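Local structure of glycoside Hydrolase Family 43_12 (Metagenome, 7JVH) at residues I462-E467 with G558-M563; C469-T474 with A546-N551. The protein probably hydrolyses glycosidic bonds in plant cell-wall hemicelluloses such as xylan or arabinoxylan, as a glycoside hydrolase of family 43, subfamily 12, from a gut metagenome. All blocks are in the same frame, centred on the assembly; numbering follows the deposited sequence.

Interaction 1: I462-E467 with G558-M563; sequences ICYQNE and GALVGM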
# COMPACT_ATOMS: atom_id res chain seq x y z
N ILE A 462 -4.28 -12.36 -13.95
CA ILE A 462 -2.91 -11.87 -13.76
C ILE A 462 -2.50 -11.87 -12.29
O ILE A 462 -3.25 -11.41 -11.43
CB ILE A 462 -2.76 -10.42 -14.27
CG1 ILE A 462 -3.30 -10.28 -15.69
CG2 ILE A 462 -1.30 -10.00 -14.20
CD1 ILE A 462 -3.28 -8.88 -16.22
N CYS A 463 -1.29 -12.38 -12.02
CA CYS A 463 -0.56 -12.18 -10.78
C CYS A 463 0.68 -11.29 -11.12
O CYS A 463 1.53 -11.68 -11.92
CB CYS A 463 -0.14 -13.53 -10.18
SG CYS A 463 -1.52 -14.69 -9.90
N TYR A 464 0.74 -10.11 -10.48
CA TYR A 464 1.62 -9.01 -10.88
C TYR A 464 2.39 -8.44 -9.69
O TYR A 464 1.79 -7.96 -8.73
CB TYR A 464 0.74 -7.89 -11.45
CG TYR A 464 1.47 -6.75 -12.14
CD1 TYR A 464 1.93 -5.65 -11.42
CD2 TYR A 464 1.62 -6.74 -13.53
CE1 TYR A 464 2.57 -4.60 -12.07
CE2 TYR A 464 2.22 -5.69 -14.18
CZ TYR A 464 2.71 -4.62 -13.44
OH TYR A 464 3.37 -3.55 -14.03
N GLN A 465 3.72 -8.47 -9.78
CA GLN A 465 4.61 -7.74 -8.87
C GLN A 465 5.07 -6.45 -9.57
O GLN A 465 4.83 -5.34 -9.08
CB GLN A 465 5.79 -8.62 -8.46
CG GLN A 465 6.91 -7.95 -7.67
CD GLN A 465 6.43 -7.10 -6.50
OE1 GLN A 465 6.72 -5.92 -6.47
NE2 GLN A 465 5.70 -7.69 -5.54
N ASN A 466 5.70 -6.61 -10.73
CA ASN A 466 5.96 -5.51 -11.65
C ASN A 466 5.88 -5.96 -13.11
O ASN A 466 5.68 -7.15 -13.41
CB ASN A 466 7.29 -4.78 -11.32
CG ASN A 466 8.52 -5.60 -11.60
OD1 ASN A 466 8.68 -6.17 -12.68
ND2 ASN A 466 9.42 -5.64 -10.63
N GLU A 467 6.04 -4.99 -14.02
CA GLU A 467 5.89 -5.21 -15.46
C GLU A 467 6.74 -6.38 -16.00
O GLU A 467 6.42 -6.94 -17.05
CB GLU A 467 6.20 -3.94 -16.24
CG GLU A 467 7.59 -3.35 -15.98
CD GLU A 467 7.67 -2.37 -14.81
OE1 GLU A 467 6.65 -2.03 -14.20
OE2 GLU A 467 8.77 -1.90 -14.55
N GLY A 558 3.64 -4.77 -2.81
CA GLY A 558 3.19 -6.15 -2.75
C GLY A 558 2.60 -6.62 -4.09
O GLY A 558 2.19 -5.83 -4.90
N ALA A 559 2.53 -7.93 -4.25
CA ALA A 559 1.92 -8.54 -5.43
C ALA A 559 0.44 -8.19 -5.52
O ALA A 559 -0.20 -7.83 -4.53
CB ALA A 559 2.11 -10.05 -5.41
N LEU A 560 -0.09 -8.32 -6.74
CA LEU A 560 -1.47 -8.02 -7.08
C LEU A 560 -2.04 -9.22 -7.83
O LEU A 560 -1.31 -9.97 -8.45
CB LEU A 560 -1.55 -6.78 -7.97
CG LEU A 560 -0.87 -5.51 -7.42
CD1 LEU A 560 -0.70 -4.48 -8.52
CD2 LEU A 560 -1.64 -4.91 -6.25
N VAL A 561 -3.37 -9.37 -7.77
CA VAL A 561 -4.08 -10.34 -8.55
C VAL A 561 -5.26 -9.61 -9.18
O VAL A 561 -5.89 -8.78 -8.54
CB VAL A 561 -4.53 -11.56 -7.70
CG1 VAL A 561 -5.57 -11.17 -6.66
CG2 VAL A 561 -5.05 -12.68 -8.59
N GLY A 562 -5.53 -9.91 -10.45
CA GLY A 562 -6.61 -9.24 -11.14
C GLY A 562 -6.89 -9.81 -12.52
O GLY A 562 -6.32 -10.83 -12.91
N MSE A 563 -7.78 -9.13 -13.25
CA MSE A 563 -8.13 -9.50 -14.60
C MSE A 563 -7.66 -8.39 -15.54
O MSE A 563 -7.60 -7.22 -15.17
CB MSE A 563 -9.63 -9.81 -14.68
CG MSE A 563 -10.57 -8.70 -14.26
SE MSE A 563 -12.03 -9.25 -13.02
CE MSE A 563 -11.71 -8.07 -11.49
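Ile462 opens a two-strand antiparallel pairing with Gly562 in one sheet of the C-terminal concanavalin A-like beta-sandwich domain. Its N donates to Gly562 O at 2.8 Å, and its O accepts Gly562 N in return; the two reciprocal bonds identify a hydrogen-bonded pair. The same Ile462 O also receives a CA-H...O contact from Val561. Gly562 has no side chain to set beside the isoleucine, whose own side chain touches Ala433 and Phe435 of strand 433-437. Cys463 faces Val561 as a non-hydrogen-bonded pair, and here the CA atoms draw in to 4.6 Å. SG, turned anti to the carbonyl carbon, comes within 4.3 Å of Val561 CG2; Tyr443 of the opposing sheet packs on both residues. At Tyr464 the sheet face changes again and the hydrogen-bonded pattern returns: its N reaches Leu560 O at 2.9 Å with a fairly straight N-H...O angle of 164°, whereas the return bond from Leu560 N to Tyr464 O bends to 139°. The two side chains run side by side in the same direction, with CD1 of Tyr464 4.1 Å from CD1 of Leu560, and Phe435 meets the tyrosine ring with its plane inclined. The strand turns a corner at Gln465, which forms a classic beta bulge with Asn466 opposite Cys469. A bend at chi2 (48°) brings the Gln465 amide back over the 558-559 peptide; NE2 donates to Thr557 O and Leu548 O, while its 3.4 Å approach to Ala559 N brings two donors together without a bond.

Interaction 2: C469-T474 with A546-N551; sequences CNYVLT and AVLSTN
Tyr471 and Val547 supply much of the apolar contact between segment 469-474 and the turn at 546-549. The phenol end does the touching: Tyr471 OH lies 3.4 Å from Val547 CB, and CZ is 4.1 Å from the same carbon. Beside this, Leu548 presents CD1 to the CD2 and CE2 side of the tyrosine ring, the closest pair being Tyr471 CD2 and Leu548 CD1 at 3.8 Å. Neither aliphatic side chain runs parallel to the tyrosine. Tyr471 CG sits anti to the carbonyl carbon (chi1 -62°), a setting that lifts the ring off the sheet and leans it back toward the Cys469 end of the strand, where the turn lies, although its first bond does not point there. The other leucine branch serves the backbone: CD2 rests against the main chain of Cys469 and lies 3.8 Å from Asn470 CA. Cys469 directs its side chain at the turn, a packing contact with CB and SG both 3.6 Å from Val547 O.

The position of this packing identifies its place in the fold. Strand 469-477 belongs to one sheet of the concanavalin A-like beta-sandwich, strands 525-531 and 536-544 belong to the other, and the short 3-10 turn follows the latter, near one end of the space between the sheets. Phe528 and Leu543 also pack on Tyr471, and Tyr526 on Leu548.

No hydrogen bond joins the two segments. Tyr471 OH is hydrogen-bonded to Asp544 O, just before the turn; a phenylalanine here would probably keep much of the ring packing but leave that carbonyl without its phenolic mate. Within the turn, Ser549 N donates to Ala546 O at 2.9 Å, and Ser549 OG N-caps helix 550-553 through Phe552 N.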
# COMPACT_ATOMS: atom_id res chain seq x y z
N CYS A 469 7.83 -8.94 -13.72
CA CYS A 469 7.70 -9.95 -12.68
C CYS A 469 6.22 -10.23 -12.53
O CYS A 469 5.55 -9.68 -11.64
CB CYS A 469 8.32 -9.44 -11.38
SG CYS A 469 10.13 -9.61 -11.34
N ASN A 470 5.70 -11.07 -13.43
CA ASN A 470 4.29 -11.40 -13.46
C ASN A 470 3.99 -12.75 -14.10
O ASN A 470 4.80 -13.28 -14.85
CB ASN A 470 3.50 -10.29 -14.17
CG ASN A 470 3.97 -10.04 -15.60
OD1 ASN A 470 3.70 -10.84 -16.50
ND2 ASN A 470 4.64 -8.91 -15.81
N TYR A 471 2.82 -13.30 -13.74
CA TYR A 471 2.25 -14.50 -14.33
C TYR A 471 0.89 -14.15 -14.92
O TYR A 471 0.09 -13.48 -14.28
CB TYR A 471 2.06 -15.58 -13.28
CG TYR A 471 3.34 -16.06 -12.63
CD1 TYR A 471 4.44 -16.40 -13.39
CD2 TYR A 471 3.43 -16.21 -11.25
CE1 TYR A 471 5.62 -16.84 -12.80
CE2 TYR A 471 4.60 -16.65 -10.66
CZ TYR A 471 5.69 -16.97 -11.45
OH TYR A 471 6.85 -17.43 -10.88
N VAL A 472 0.66 -14.59 -16.16
CA VAL A 472 -0.55 -14.24 -16.91
C VAL A 472 -1.10 -15.49 -17.61
O VAL A 472 -0.36 -16.23 -18.25
CB VAL A 472 -0.26 -13.17 -17.97
CG1 VAL A 472 -1.56 -12.69 -18.59
CG2 VAL A 472 0.49 -12.01 -17.37
N LEU A 473 -2.42 -15.71 -17.45
CA LEU A 473 -3.17 -16.75 -18.12
C LEU A 473 -4.28 -16.08 -18.90
O LEU A 473 -5.12 -15.41 -18.32
CB LEU A 473 -3.77 -17.72 -17.11
CG LEU A 473 -4.66 -18.87 -17.65
CD1 LEU A 473 -3.84 -19.92 -18.38
CD2 LEU A 473 -5.44 -19.52 -16.52
N THR A 474 -4.27 -16.24 -20.22
CA THR A 474 -5.19 -15.56 -21.12
C THR A 474 -5.82 -16.55 -22.11
O THR A 474 -5.15 -17.47 -22.60
CB THR A 474 -4.48 -14.45 -21.93
OG1 THR A 474 -3.36 -15.01 -22.61
CG2 THR A 474 -3.97 -13.33 -21.03
N ALA A 546 8.50 -16.85 -5.30
CA ALA A 546 9.57 -15.89 -5.01
C ALA A 546 9.65 -14.78 -6.09
O ALA A 546 9.95 -13.64 -5.76
CB ALA A 546 10.91 -16.60 -4.89
N VAL A 547 9.35 -15.15 -7.35
CA VAL A 547 9.34 -14.23 -8.49
C VAL A 547 8.51 -12.95 -8.26
O VAL A 547 8.85 -11.88 -8.80
CB VAL A 547 8.84 -14.95 -9.78
CG1 VAL A 547 8.54 -13.96 -10.90
CG2 VAL A 547 9.88 -15.96 -10.29
N LEU A 548 7.43 -13.05 -7.47
CA LEU A 548 6.54 -11.92 -7.18
C LEU A 548 6.80 -11.25 -5.82
O LEU A 548 6.03 -10.41 -5.36
CB LEU A 548 5.07 -12.36 -7.28
CG LEU A 548 4.69 -13.05 -8.59
CD1 LEU A 548 3.21 -13.40 -8.63
CD2 LEU A 548 5.07 -12.17 -9.78
N SER A 549 7.92 -11.62 -5.20
CA SER A 549 8.35 -11.02 -3.96
C SER A 549 9.15 -9.73 -4.18
O SER A 549 9.90 -9.57 -5.17
CB SER A 549 9.21 -12.00 -3.16
OG SER A 549 10.48 -12.21 -3.78
N THR A 550 8.98 -8.80 -3.23
CA THR A 550 9.87 -7.68 -3.02
C THR A 550 11.32 -8.12 -2.98
O THR A 550 12.19 -7.49 -3.57
CB THR A 550 9.47 -6.94 -1.75
OG1 THR A 550 8.26 -6.21 -2.02
CG2 THR A 550 10.57 -6.01 -1.26
N ASN A 551 11.58 -9.23 -2.28
CA ASN A 551 12.93 -9.78 -2.10
C ASN A 551 13.63 -10.03 -3.42
O ASN A 551 14.81 -9.78 -3.53
CB ASN A 551 12.90 -11.08 -1.30
CG ASN A 551 12.17 -10.93 0.03
OD1 ASN A 551 10.94 -10.81 0.08
ND2 ASN A 551 12.94 -10.92 1.12

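In the fold
From the N terminus, the chain runs through strand 458-464, turns at the bulge, and returns as the neighbouring strand 469-477. It then builds further strands of both sheets before reaching the turn at 546-549, where interaction 2 closes a loop of 71 intervening residues. Helix 550-553 leads on to strand 560-566, and interaction 1 closes a wider loop of 90 that encloses the first without crossing it. The centres lie about 7 Å apart. Cys463 O and Tyr471 N join the adjacent strands, while Cys463 CB packs against Leu548 CD1. Interaction 1 thus pairs strands within one sheet; interaction 2 joins that sheet to the connection from the other.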